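Long-range contacts in type III effector HopU1 (Pseudomonas syringae pv. tomato, PDB 3U0J), which probably transfers ADP-ribose from NAD+ to arginine residues of target proteins, including an RNA-binding protein of plant immunity: residues Ser153-Leu158 with Ala228-Ser233; Gly166-Gly171 with Ile222-Gly227; Arg191-Ala196 with Met247-Ile252; Thr200-Asp205 with Glu240-Pro245. One frame throughout, in Å; residues are numbered along the deposited sequence.

Contact 1: Ser153-Leu158 with Ala228-Ser233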
loop_
_atom_site.group_PDB
_atom_site.type_symbol
_atom_site.label_atom_id
_atom_site.label_comp_id
_atom_site.label_asym_id
_atom_site.label_seq_id
_atom_site.Cartn_x
_atom_site.Cartn_y
_atom_site.Cartn_z
ATOM N N SER A 153 7.516 -0.425 8.917
ATOM C CA SER A 153 7.432 -0.919 10.287
ATOM C C SER A 153 6.013 -1.362 10.614
ATOM O O SER A 153 5.813 -2.416 11.201
ATOM C CB SER A 153 7.895 0.139 11.291
ATOM O OG SER A 153 7.836 -0.349 12.623
ATOM N N ALA A 154 5.030 -0.557 10.222
ATOM C CA ALA A 154 3.650 -0.884 10.525
ATOM C C ALA A 154 3.321 -2.260 9.989
ATOM O O ALA A 154 2.808 -3.119 10.721
ATOM C CB ALA A 154 2.717 0.136 9.942
ATOM N N LEU A 155 3.608 -2.472 8.708
ATOM C CA LEU A 155 3.273 -3.747 8.099
ATOM C C LEU A 155 4.040 -4.869 8.790
ATOM O O LEU A 155 3.520 -5.958 8.957
ATOM C CB LEU A 155 3.557 -3.735 6.604
ATOM C CG LEU A 155 3.036 -2.543 5.794
ATOM C CD1 LEU A 155 3.304 -2.754 4.309
ATOM C CD2 LEU A 155 1.554 -2.254 6.028
ATOM N N ASN A 156 5.270 -4.608 9.210
ATOM C CA ASN A 156 6.042 -5.645 9.877
ATOM C C ASN A 156 5.424 -6.041 11.228
ATOM O O ASN A 156 5.210 -7.234 11.476
ATOM C CB ASN A 156 7.530 -5.267 10.006
ATOM C CG ASN A 156 8.338 -5.558 8.729
ATOM O OD1 ASN A 156 7.980 -6.424 7.948
ATOM N ND2 ASN A 156 9.442 -4.841 8.535
ATOM N N ARG A 157 5.142 -5.046 12.083
ATOM C CA ARG A 157 4.443 -5.243 13.354
ATOM C C ARG A 157 3.177 -6.077 13.141
ATOM O O ARG A 157 2.904 -7.001 13.891
ATOM C CB ARG A 157 4.002 -3.898 13.931
ATOM C CG ARG A 157 4.763 -3.326 15.126
ATOM C CD ARG A 157 6.127 -2.996 14.719
ATOM N NE ARG A 157 6.739 -1.790 15.293
ATOM C CZ ARG A 157 7.632 -1.804 16.284
ATOM N NH1 ARG A 157 7.927 -2.937 16.908
ATOM N NH2 ARG A 157 8.215 -0.683 16.667
ATOM N N LEU A 158 2.387 -5.739 12.129
ATOM C CA LEU A 158 1.120 -6.437 11.896
ATOM C C LEU A 158 1.298 -7.839 11.332
ATOM O O LEU A 158 0.623 -8.773 11.760
ATOM C CB LEU A 158 0.201 -5.644 10.961
ATOM C CG LEU A 158 -0.514 -4.383 11.450
ATOM C CD1 LEU A 158 -1.030 -3.566 10.257
ATOM C CD2 LEU A 158 -1.636 -4.701 12.440
ATOM N N ALA A 228 -0.163 -7.941 4.865
ATOM C CA ALA A 228 -0.637 -7.207 6.022
ATOM C C ALA A 228 -2.095 -6.790 5.913
ATOM O O ALA A 228 -2.500 -6.108 4.973
ATOM C CB ALA A 228 0.257 -6.007 6.285
ATOM N N ASP A 229 -2.891 -7.210 6.879
ATOM C CA ASP A 229 -4.274 -6.794 6.916
ATOM C C ASP A 229 -4.320 -5.496 7.702
ATOM O O ASP A 229 -4.186 -5.495 8.923
ATOM C CB ASP A 229 -5.134 -7.852 7.572
ATOM C CG ASP A 229 -6.563 -7.421 7.714
ATOM O OD1 ASP A 229 -6.870 -6.304 7.253
ATOM O OD2 ASP A 229 -7.378 -8.192 8.282
ATOM N N ILE A 230 -4.486 -4.398 6.974
ATOM C CA ILE A 230 -4.465 -3.058 7.522
ATOM C C ILE A 230 -5.876 -2.463 7.593
ATOM O O ILE A 230 -6.058 -1.260 7.822
ATOM C CB ILE A 230 -3.648 -2.150 6.604
ATOM C CG1 ILE A 230 -4.298 -2.122 5.209
ATOM C CG2 ILE A 230 -2.183 -2.609 6.554
ATOM C CD1 ILE A 230 -3.837 -1.013 4.344
ATOM N N SER A 231 -6.882 -3.296 7.371
ATOM C CA SER A 231 -8.246 -2.796 7.373
ATOM C C SER A 231 -8.572 -2.019 8.653
ATOM O O SER A 231 -9.396 -1.120 8.634
ATOM C CB SER A 231 -9.234 -3.933 7.166
ATOM O OG SER A 231 -9.074 -4.909 8.171
ATOM N N GLY A 232 -7.915 -2.351 9.755
ATOM C CA GLY A 232 -8.159 -1.641 11.003
ATOM C C GLY A 232 -7.712 -0.185 11.007
ATOM O O GLY A 232 -8.339 0.658 11.635
ATOM N N SER A 233 -6.629 0.095 10.294
ATOM C CA SER A 233 -6.045 1.424 10.214
ATOM C C SER A 233 -6.432 2.171 8.962
ATOM O O SER A 233 -6.172 3.361 8.850
ATOM C CB SER A 233 -4.536 1.294 10.180
ATOM O OG SER A 233 -4.046 1.037 11.471
HETATM O O HOH W 1 -1.852 -8.570 9.431
#

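Contact 2: Gly166-Gly171 with Ile222-Gly227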
loop_
_atom_site.group_PDB
_atom_site.type_symbol
_atom_site.label_atom_id
_atom_site.label_comp_id
_atom_site.label_asym_id
_atom_site.label_seq_id
_atom_site.Cartn_x
_atom_site.Cartn_y
_atom_site.Cartn_z
ATOM N N GLY A 166 -3.561 -16.350 1.700
ATOM C CA GLY A 166 -4.810 -16.541 0.989
ATOM C C GLY A 166 -4.908 -15.733 -0.284
ATOM O O GLY A 166 -3.928 -15.169 -0.756
ATOM N N THR A 167 -6.108 -15.674 -0.840
ATOM C CA THR A 167 -6.320 -15.039 -2.130
ATOM C C THR A 167 -6.832 -13.616 -1.967
ATOM O O THR A 167 -7.742 -13.357 -1.183
ATOM C CB THR A 167 -7.299 -15.865 -3.010
ATOM O OG1 THR A 167 -6.675 -17.103 -3.382
ATOM C CG2 THR A 167 -7.673 -15.098 -4.266
ATOM N N VAL A 168 -6.218 -12.696 -2.704
ATOM C CA VAL A 168 -6.655 -11.317 -2.746
ATOM C C VAL A 168 -6.664 -10.942 -4.205
ATOM O O VAL A 168 -6.174 -11.714 -5.039
ATOM C CB VAL A 168 -5.684 -10.391 -2.038
ATOM C CG1 VAL A 168 -5.655 -10.690 -0.559
ATOM C CG2 VAL A 168 -4.295 -10.524 -2.644
ATOM N N TYR A 169 -7.203 -9.757 -4.505
ATOM C CA TYR A 169 -7.433 -9.321 -5.873
ATOM C C TYR A 169 -6.966 -7.885 -6.083
ATOM O O TYR A 169 -6.879 -7.108 -5.134
ATOM C CB TYR A 169 -8.917 -9.438 -6.227
ATOM C CG TYR A 169 -9.490 -10.830 -6.041
ATOM C CD1 TYR A 169 -9.452 -11.776 -7.070
ATOM C CD2 TYR A 169 -10.070 -11.200 -4.830
ATOM C CE1 TYR A 169 -9.962 -13.042 -6.888
ATOM C CE2 TYR A 169 -10.593 -12.465 -4.642
ATOM C CZ TYR A 169 -10.534 -13.381 -5.668
ATOM O OH TYR A 169 -11.067 -14.627 -5.449
ATOM N N ARG A 170 -6.674 -7.555 -7.342
ATOM C CA ARG A 170 -6.201 -6.242 -7.768
ATOM C C ARG A 170 -6.857 -5.955 -9.088
ATOM O O ARG A 170 -6.920 -6.830 -9.949
ATOM C CB ARG A 170 -4.709 -6.277 -8.071
ATOM C CG ARG A 170 -3.813 -5.805 -6.983
ATOM C CD ARG A 170 -3.575 -4.321 -7.072
ATOM N NE ARG A 170 -2.476 -3.956 -7.960
ATOM C CZ ARG A 170 -2.093 -2.694 -8.151
ATOM N NH1 ARG A 170 -2.732 -1.702 -7.497
ATOM N NH2 ARG A 170 -1.086 -2.429 -8.992
ATOM N N GLY A 171 -7.307 -4.725 -9.273
ATOM C CA GLY A 171 -7.825 -4.313 -10.556
ATOM C C GLY A 171 -6.974 -3.184 -11.073
ATOM O O GLY A 171 -6.699 -2.236 -10.342
ATOM N N ILE A 222 -4.245 -12.948 -6.870
ATOM C CA ILE A 222 -2.986 -13.161 -6.174
ATOM C C ILE A 222 -3.203 -14.048 -4.964
ATOM O O ILE A 222 -4.122 -13.826 -4.169
ATOM C CB ILE A 222 -2.446 -11.823 -5.691
ATOM C CG1 ILE A 222 -2.530 -10.803 -6.821
ATOM C CG2 ILE A 222 -1.054 -11.969 -5.156
ATOM C CD1 ILE A 222 -2.074 -9.429 -6.426
ATOM N N SER A 223 -2.379 -15.074 -4.833
ATOM C CA SER A 223 -2.389 -15.845 -3.609
ATOM C C SER A 223 -1.115 -15.522 -2.835
ATOM O O SER A 223 0.002 -15.605 -3.364
ATOM C CB SER A 223 -2.525 -17.339 -3.885
ATOM O OG SER A 223 -1.342 -17.848 -4.455
ATOM N N LEU A 224 -1.303 -15.123 -1.582
ATOM C CA LEU A 224 -0.225 -14.600 -0.776
ATOM C C LEU A 224 0.174 -15.617 0.260
ATOM O O LEU A 224 -0.681 -16.272 0.877
ATOM C CB LEU A 224 -0.692 -13.331 -0.066
ATOM C CG LEU A 224 -1.141 -12.189 -0.976
ATOM C CD1 LEU A 224 -1.967 -11.187 -0.200
ATOM C CD2 LEU A 224 0.070 -11.517 -1.616
ATOM N N LYS A 225 1.474 -15.747 0.460
ATOM C CA LYS A 225 1.961 -16.489 1.599
ATOM C C LYS A 225 1.966 -15.563 2.815
ATOM O O LYS A 225 1.726 -15.999 3.945
ATOM C CB LYS A 225 3.362 -17.023 1.323
ATOM C CG LYS A 225 3.442 -17.923 0.108
ATOM C CD LYS A 225 4.847 -18.482 -0.083
ATOM C CE LYS A 225 4.902 -19.449 -1.246
ATOM N NZ LYS A 225 6.238 -20.101 -1.341
ATOM N N ARG A 226 2.232 -14.279 2.586
ATOM C CA ARG A 226 2.373 -13.349 3.696
ATOM C C ARG A 226 2.067 -11.889 3.322
ATOM O O ARG A 226 2.681 -11.315 2.424
ATOM C CB ARG A 226 3.773 -13.485 4.285
ATOM C CG ARG A 226 3.954 -12.852 5.654
ATOM C CD ARG A 226 5.220 -13.399 6.360
ATOM N NE ARG A 226 5.803 -12.406 7.264
ATOM C CZ ARG A 226 5.745 -12.467 8.589
ATOM N NH1 ARG A 226 5.134 -13.485 9.192
ATOM N NH2 ARG A 226 6.306 -11.506 9.312
ATOM N N GLY A 227 1.110 -11.294 4.026
ATOM C CA GLY A 227 0.722 -9.917 3.774
ATOM C C GLY A 227 0.069 -9.241 4.971
ATOM O O GLY A 227 -0.228 -9.878 5.982
#

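Contact 3: Arg191-Ala196 with Met247-Ile252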
loop_
_atom_site.group_PDB
_atom_site.type_symbol
_atom_site.label_atom_id
_atom_site.label_comp_id
_atom_site.label_asym_id
_atom_site.label_seq_id
_atom_site.Cartn_x
_atom_site.Cartn_y
_atom_site.Cartn_z
ATOM N N ARG A 191 9.533 -12.793 -13.277
ATOM C CA ARG A 191 8.743 -12.407 -12.114
ATOM C C ARG A 191 8.066 -11.044 -12.259
ATOM O O ARG A 191 8.621 -10.104 -12.825
ATOM C CB ARG A 191 9.606 -12.430 -10.856
ATOM C CG ARG A 191 10.056 -13.823 -10.487
ATOM C CD ARG A 191 11.165 -13.805 -9.464
ATOM N NE ARG A 191 11.455 -15.167 -9.025
ATOM C CZ ARG A 191 12.155 -15.473 -7.935
ATOM N NH1 ARG A 191 12.646 -14.508 -7.161
ATOM N NH2 ARG A 191 12.355 -16.752 -7.621
ATOM N N TYR A 192 6.850 -10.948 -11.756
ATOM C CA TYR A 192 6.239 -9.658 -11.586
ATOM C C TYR A 192 6.738 -9.101 -10.269
ATOM O O TYR A 192 6.544 -9.702 -9.210
ATOM C CB TYR A 192 4.725 -9.789 -11.560
ATOM C CG TYR A 192 4.011 -8.463 -11.450
ATOM C CD1 TYR A 192 3.491 -8.040 -10.235
ATOM C CD2 TYR A 192 3.860 -7.635 -12.553
ATOM C CE1 TYR A 192 2.827 -6.834 -10.118
ATOM C CE2 TYR A 192 3.191 -6.422 -12.446
ATOM C CZ TYR A 192 2.679 -6.028 -11.220
ATOM O OH TYR A 192 2.029 -4.823 -11.077
ATOM N N VAL A 193 7.393 -7.951 -10.338
ATOM C CA VAL A 193 7.975 -7.326 -9.157
ATOM C C VAL A 193 7.433 -5.917 -8.969
ATOM O O VAL A 193 7.486 -5.083 -9.887
ATOM C CB VAL A 193 9.503 -7.266 -9.275
ATOM C CG1 VAL A 193 10.101 -6.499 -8.097
ATOM C CG2 VAL A 193 10.074 -8.676 -9.359
ATOM N N GLU A 194 6.904 -5.656 -7.777
ATOM C CA GLU A 194 6.377 -4.328 -7.449
ATOM C C GLU A 194 7.232 -3.605 -6.392
ATOM O O GLU A 194 7.231 -3.981 -5.215
ATOM C CB GLU A 194 4.926 -4.423 -6.982
ATOM C CG GLU A 194 4.421 -3.121 -6.390
ATOM C CD GLU A 194 4.466 -1.993 -7.390
ATOM O OE1 GLU A 194 5.343 -1.112 -7.270
ATOM O OE2 GLU A 194 3.630 -2.009 -8.315
ATOM N N PRO A 195 7.988 -2.582 -6.813
ATOM C CA PRO A 195 8.889 -1.890 -5.875
ATOM C C PRO A 195 8.136 -1.112 -4.812
ATOM O O PRO A 195 8.664 -0.896 -3.720
ATOM C CB PRO A 195 9.669 -0.925 -6.768
ATOM C CG PRO A 195 9.590 -1.561 -8.159
ATOM C CD PRO A 195 8.249 -2.234 -8.218
ATOM N N ALA A 196 6.913 -0.690 -5.110
ATOM C CA ALA A 196 6.151 0.082 -4.135
ATOM C C ALA A 196 5.333 -0.836 -3.227
ATOM O O ALA A 196 5.477 -2.050 -3.286
ATOM C CB ALA A 196 5.275 1.093 -4.832
ATOM N N MET A 247 8.985 -4.104 -2.639
ATOM C CA MET A 247 9.694 -5.161 -3.369
ATOM C C MET A 247 9.075 -6.548 -3.246
ATOM O O MET A 247 9.791 -7.547 -3.113
ATOM C CB MET A 247 11.171 -5.223 -2.971
ATOM C CG MET A 247 12.035 -4.232 -3.739
ATOM S SD MET A 247 11.948 -4.417 -5.531
ATOM C CE MET A 247 12.290 -2.747 -6.028
ATOM N N SER A 248 7.748 -6.608 -3.299
ATOM C CA SER A 248 7.062 -7.885 -3.364
ATOM C C SER A 248 7.238 -8.500 -4.745
ATOM O O SER A 248 7.251 -7.800 -5.766
ATOM C CB SER A 248 5.586 -7.711 -3.063
ATOM O OG SER A 248 4.985 -6.967 -4.095
ATOM N N GLU A 249 7.357 -9.818 -4.770
ATOM C CA GLU A 249 7.768 -10.535 -5.964
ATOM C C GLU A 249 6.781 -11.658 -6.266
ATOM O O GLU A 249 6.402 -12.401 -5.351
ATOM C CB GLU A 249 9.156 -11.115 -5.696
ATOM C CG GLU A 249 10.087 -11.104 -6.879
ATOM C CD GLU A 249 11.546 -10.908 -6.489
ATOM O OE1 GLU A 249 11.833 -10.311 -5.416
ATOM O OE2 GLU A 249 12.405 -11.346 -7.285
ATOM N N PHE A 250 6.372 -11.795 -7.532
ATOM C CA PHE A 250 5.379 -12.824 -7.914
ATOM C C PHE A 250 5.712 -13.636 -9.165
ATOM O O PHE A 250 6.291 -13.132 -10.125
ATOM C CB PHE A 250 3.982 -12.219 -8.087
ATOM C CG PHE A 250 3.545 -11.375 -6.930
ATOM C CD1 PHE A 250 2.808 -11.926 -5.892
ATOM C CD2 PHE A 250 3.894 -10.032 -6.866
ATOM C CE1 PHE A 250 2.421 -11.155 -4.815
ATOM C CE2 PHE A 250 3.510 -9.258 -5.792
ATOM C CZ PHE A 250 2.770 -9.822 -4.763
ATOM N N VAL A 251 5.324 -14.906 -9.133
ATOM C CA VAL A 251 5.340 -15.760 -10.306
ATOM C C VAL A 251 3.969 -15.666 -10.951
ATOM O O VAL A 251 2.950 -15.822 -10.269
ATOM C CB VAL A 251 5.553 -17.220 -9.897
ATOM C CG1 VAL A 251 5.443 -18.138 -11.102
ATOM C CG2 VAL A 251 6.894 -17.386 -9.195
ATOM N N ILE A 252 3.913 -15.413 -12.251
ATOM C CA ILE A 252 2.616 -15.474 -12.909
ATOM C C ILE A 252 2.308 -16.906 -13.311
ATOM O O ILE A 252 2.879 -17.408 -14.270
ATOM C CB ILE A 252 2.562 -14.579 -14.132
ATOM C CG1 ILE A 252 3.045 -13.172 -13.754
ATOM C CG2 ILE A 252 1.148 -14.559 -14.687
ATOM C CD1 ILE A 252 3.325 -12.264 -14.919
HETATM O O HOH W 2 4.497 -4.425 -2.478
#

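Contact 4: Thr200-Asp205 with Glu240-Pro245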
loop_
_atom_site.group_PDB
_atom_site.type_symbol
_atom_site.label_atom_id
_atom_site.label_comp_id
_atom_site.label_asym_id
_atom_site.label_seq_id
_atom_site.Cartn_x
_atom_site.Cartn_y
_atom_site.Cartn_z
ATOM N N THR A 200 -4.120 -4.499 -2.206
ATOM C CA THR A 200 -4.965 -5.539 -2.772
ATOM C C THR A 200 -6.241 -5.649 -1.950
ATOM O O THR A 200 -6.319 -5.094 -0.854
ATOM C CB THR A 200 -4.232 -6.905 -2.769
ATOM O OG1 THR A 200 -4.147 -7.411 -1.424
ATOM C CG2 THR A 200 -2.818 -6.774 -3.367
ATOM N N THR A 201 -7.240 -6.358 -2.459
ATOM C CA THR A 201 -8.473 -6.496 -1.693
ATOM C C THR A 201 -8.923 -7.944 -1.612
ATOM O O THR A 201 -8.762 -8.695 -2.560
ATOM C CB THR A 201 -9.602 -5.634 -2.270
ATOM O OG1 THR A 201 -10.774 -5.805 -1.474
ATOM C CG2 THR A 201 -9.913 -6.075 -3.652
ATOM N N ARG A 202 -9.475 -8.333 -0.470
ATOM C CA ARG A 202 -10.038 -9.672 -0.323
ATOM C C ARG A 202 -11.319 -9.885 -1.146
ATOM O O ARG A 202 -11.674 -11.016 -1.483
ATOM C CB ARG A 202 -10.338 -9.948 1.139
ATOM C CG ARG A 202 -9.174 -10.500 1.910
ATOM C CD ARG A 202 -9.573 -10.717 3.365
ATOM N NE ARG A 202 -9.520 -9.456 4.091
ATOM C CZ ARG A 202 -9.299 -9.362 5.398
ATOM N NH1 ARG A 202 -9.126 -10.471 6.120
ATOM N NH2 ARG A 202 -9.244 -8.161 5.978
ATOM N N ILE A 203 -12.002 -8.794 -1.465
ATOM C CA ILE A 203 -13.296 -8.866 -2.112
ATOM C C ILE A 203 -13.198 -8.709 -3.635
ATOM O O ILE A 203 -12.876 -7.623 -4.144
ATOM C CB ILE A 203 -14.225 -7.781 -1.550
ATOM C CG1 ILE A 203 -14.096 -7.698 -0.021
ATOM C CG2 ILE A 203 -15.655 -8.035 -1.973
ATOM C CD1 ILE A 203 -14.605 -6.357 0.576
ATOM N N LYS A 204 -13.495 -9.792 -4.356
ATOM C CA LYS A 204 -13.480 -9.768 -5.810
ATOM C C LYS A 204 -14.177 -8.536 -6.378
ATOM O O LYS A 204 -13.650 -7.880 -7.271
ATOM C CB LYS A 204 -14.094 -11.036 -6.393
ATOM C CG LYS A 204 -13.065 -12.031 -6.863
ATOM C CD LYS A 204 -13.677 -13.301 -7.457
ATOM C CE LYS A 204 -13.880 -13.184 -8.964
ATOM N NZ LYS A 204 -14.317 -14.486 -9.584
ATOM N N ASP A 205 -15.356 -8.205 -5.868
ATOM C CA ASP A 205 -16.073 -7.062 -6.425
ATOM C C ASP A 205 -15.288 -5.763 -6.339
ATOM O O ASP A 205 -15.392 -4.906 -7.220
ATOM C CB ASP A 205 -17.443 -6.892 -5.777
ATOM C CG ASP A 205 -18.465 -7.863 -6.336
ATOM O OD1 ASP A 205 -18.139 -8.558 -7.329
ATOM O OD2 ASP A 205 -19.588 -7.941 -5.787
ATOM N N GLU A 240 -11.519 -3.639 2.788
ATOM C CA GLU A 240 -10.949 -4.925 3.216
ATOM C C GLU A 240 -9.583 -5.233 2.616
ATOM O O GLU A 240 -9.348 -6.356 2.153
ATOM C CB GLU A 240 -11.894 -6.089 2.910
ATOM C CG GLU A 240 -13.114 -6.186 3.816
ATOM C CD GLU A 240 -13.781 -7.573 3.769
ATOM O OE1 GLU A 240 -13.131 -8.549 3.306
ATOM O OE2 GLU A 240 -14.952 -7.690 4.213
ATOM N N GLU A 241 -8.679 -4.258 2.648
ATOM C CA GLU A 241 -7.396 -4.403 1.978
ATOM C C GLU A 241 -6.261 -5.126 2.732
ATOM O O GLU A 241 -6.149 -5.084 3.949
ATOM C CB GLU A 241 -6.920 -3.064 1.431
ATOM C CG GLU A 241 -7.063 -1.942 2.381
ATOM C CD GLU A 241 -6.967 -0.590 1.689
ATOM O OE1 GLU A 241 -7.842 0.263 2.010
ATOM O OE2 GLU A 241 -6.033 -0.395 0.837
ATOM N N ILE A 242 -5.440 -5.811 1.947
ATOM C CA ILE A 242 -4.210 -6.420 2.390
ATOM C C ILE A 242 -3.097 -5.673 1.649
ATOM O O ILE A 242 -3.208 -5.468 0.435
ATOM C CB ILE A 242 -4.191 -7.879 1.962
ATOM C CG1 ILE A 242 -5.406 -8.617 2.521
ATOM C CG2 ILE A 242 -2.915 -8.534 2.392
ATOM C CD1 ILE A 242 -5.523 -8.521 4.009
ATOM N N MET A 243 -2.050 -5.242 2.367
ATOM C CA MET A 243 -0.958 -4.447 1.775
ATOM C C MET A 243 0.337 -5.257 1.853
ATOM O O MET A 243 0.544 -5.994 2.823
ATOM C CB MET A 243 -0.820 -3.093 2.504
ATOM C CG MET A 243 0.228 -2.096 1.934
ATOM S SD MET A 243 0.254 -0.436 2.702
ATOM C CE MET A 243 -1.201 0.306 1.998
ATOM N N LEU A 244 1.191 -5.166 0.829
ATOM C CA LEU A 244 2.464 -5.896 0.838
ATOM C C LEU A 244 3.630 -4.968 1.100
ATOM O O LEU A 244 3.576 -3.808 0.738
ATOM C CB LEU A 244 2.714 -6.596 -0.496
ATOM C CG LEU A 244 1.892 -7.836 -0.850
ATOM C CD1 LEU A 244 1.519 -8.554 0.408
ATOM C CD2 LEU A 244 0.641 -7.429 -1.557
ATOM N N PRO A 245 4.705 -5.480 1.709
ATOM C CA PRO A 245 5.930 -4.691 1.900
ATOM C C PRO A 245 6.576 -4.328 0.563
ATOM O O PRO A 245 6.342 -5.035 -0.410
ATOM C CB PRO A 245 6.857 -5.658 2.647
ATOM C CG PRO A 245 5.971 -6.728 3.196
ATOM C CD PRO A 245 4.840 -6.850 2.235
#

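Contact 1: Ser153-Leu158 with Ala228-Ser233
Leu155 and Leu158, one helical turn apart, close on Ile230 CG2 from two directions. In both leucines CG lies beside the backbone N and anti to the carbonyl carbon (chi1 -48° and -73°), which carries one methyl of each forward to the strand end. CD2 of Leu155 slants across Ile230 and stops 3.8 Å from Ile230 CG2, while CD1 of Leu158 comes in nearly at right angles, 4.0 Å from that methyl. The same CD2 of Leu155 also meets Ala228 CB at 4.0 Å. Helix 145-162 is thus seated against strand 227-229, an outer strand of the small antiparallel sheet it forms with 241-243 and 199-201. Ile95 of helix 89-99 and Met243 pack on Ile230 as well. No direct hydrogen bond joins the two segments. A water accepts from Asp229 N at 3.1 Å and gives a weak bond to Leu158 O. Just beyond, the chain leaves the strand through an Asx turn: Asp229 OD1 takes both the backbone N of Ser231, at 3.0 Å, and Ser231 OG, the hydroxyl coming from the syn side of the carboxylate. The other oxygen, Asp229 OD2, forms a salt bridge with Arg202.

Contact 2: Gly166-Gly171 with Ile222-Gly227
Gly166 and Leu224 begin a short antiparallel ladder in which each uses both its N-H and its C=O on the other. It joins strand 167-172, an outermost strand of the five-stranded sheet, to strand 218-224. The Tyr-Arg-Gly sequence of the outer strand is consistent with the arginine element of the R-S-E signature of arginine-specific ADP-ribosyltransferases. Leu224 N meets Gly166 O at 2.8 Å, and Gly166 N answers to Leu224 O at 3.0 Å. Two residues along, Val168 and Ile222 form the next hydrogen-bonded pair: Val168 N to Ile222 O is 2.8 Å and Ile222 N to Val168 O is 2.9 Å.

Between them Thr167 and Ser223 are a non-hydrogen-bonded pair, in which the N-H and C=O of these two residues point away from each other. The backbone of Ser223 bonds to Leu267 and Gln269 in the neighbouring strand. Where the chain turns the corner after Leu224, Gln269 OE1 accepts from Arg226 N and, weakly, from Lys225 N.

On the face of the sheet shared by Val168, Ile222 and Leu224 the contact is apolar. Val168 and Leu224 cross at about a right angle, with Val168 CG2 against Leu224 CD1, and CG2 of Val168 also meets Ile222 CB at 3.8 Å. Thr200 of strand 199-201 packs on both Val168 and Ile222. Further along, Arg170 and Ile222 run side by side in the same direction, with Arg170 CG 4.1 Å from Ile222 CD1.

Contact 3: Arg191-Ala196 with Met247-Ile252
Tyr192 swings its ring anti to the backbone N (chi1 -177°), whereas Phe250, its partner across the strands, keeps CG beside the N (chi1 -50°); with these torsions the two side chains run the same way, and Phe250 CD2 reaches the edge of the tyrosine ring, 3.9 Å from Tyr192 CD1 and near the ring plane. They belong to an antiparallel pairing that sets the outermost strand 192-194 against strand 248-257 in the five-stranded sheet of the ADP-ribosyltransferase fold. Leu267 packs on both side chains, and Leu182 of helix 176-188 on the tyrosine.

The backbones of Tyr192 and Phe250 exchange two bonds, with Phe250 N 2.7 Å from Tyr192 O. Glu194 N then bonds to Ser248 O at 3.0 Å, but its reverse partner, Ser248 N to Glu194 O, is weak.

On the other face Val193 CG2 lies 3.5 Å from Glu249 CG, the two side chains alongside each other. The carboxylate of Glu249 is shared: OE1 pairs with Arg133, while OE2 forms a salt bridge with Arg191, accepting from NH1 at 3.2 Å. The oxygen lies in the guanidinium plane, yet the arginine approaches from above the carboxylate, the planes being 75° apart.

At the strand end Met247 CE lies against Pro195 at its CB and CA. Glu194 bends back there, its OE2 held by Arg125 in a salt bridge and the anti lone pair of its OE1 accepting from Ala196 N at 2.7 Å. A water bridges the two segments, donating to Ala196 O and lying 3.1 Å from Ser248 OG.

Contact 4: Thr200-Asp205 with Glu240-Pro245
Thr200 grips Ile242 O twice, through its backbone N at 3.0 Å and through OG1 at 2.8 Å. The hydroxyl can bond there because it stands between the backbone N and the carbonyl carbon (chi1 72°), leaving CG2 to meet Leu244 CD2. Ile242 N returns a bond to Thr200 O. Thr201, in a non-hydrogen-bonded pair with Glu241, turns OG1 back to accept from Ile203 N in an ST turn and also bonds Glu239 O. Arg202 N then gives a nearly straight bond of 3.3 Å to Glu240 O. Its guanidinium has Ile242 CD1 over one face and Glu240 O at the edge; NH2 pairs with Asp229, while Glu240 OE1, 3.8 Å from NE and well out of the guanidinium plane, makes only a long ion pair, with no N-H pointing at it. Ile203 crosses Glu240 at about a right angle, its CD1 3.5 Å from Glu240 CD. Glu241 extends to Ser234 through OE1 and, weakly, to Ser199 through OE2. The Ser-Thr-Thr run from Ser199 beside Glu239-Glu240-Glu241 is consistent with the serine and Glu-X-Glu elements of the R-S-E signature, where the serine typically positions the second glutamate in the NAD+ site.

How the contacts relate
Contacts 2 and 4 lie closest, their centres about 7 Å apart, and bring together the three elements of a probable R-S-E active site: the arginine strand, the Ser-Thr-Thr strand and the Glu-X-Glu run. They join where Tyr169 N meets Thr201 O at 2.7 Å, a probable hydrogen bond between the two sheets. Contact 1 stands on the far strand of the small sheet, its Ala228 O 2.8 Å from Met243 N of contact 4. Contact 3 closes the opposite end of the larger sheet from contact 2, yet Phe250 CE1 reaches Ile222 CG2 at 3.6 Å. Contacts 1 and 3, centres about 19 Å apart, do not touch; contact 4 is nested within the chain loop that contact 3 closes.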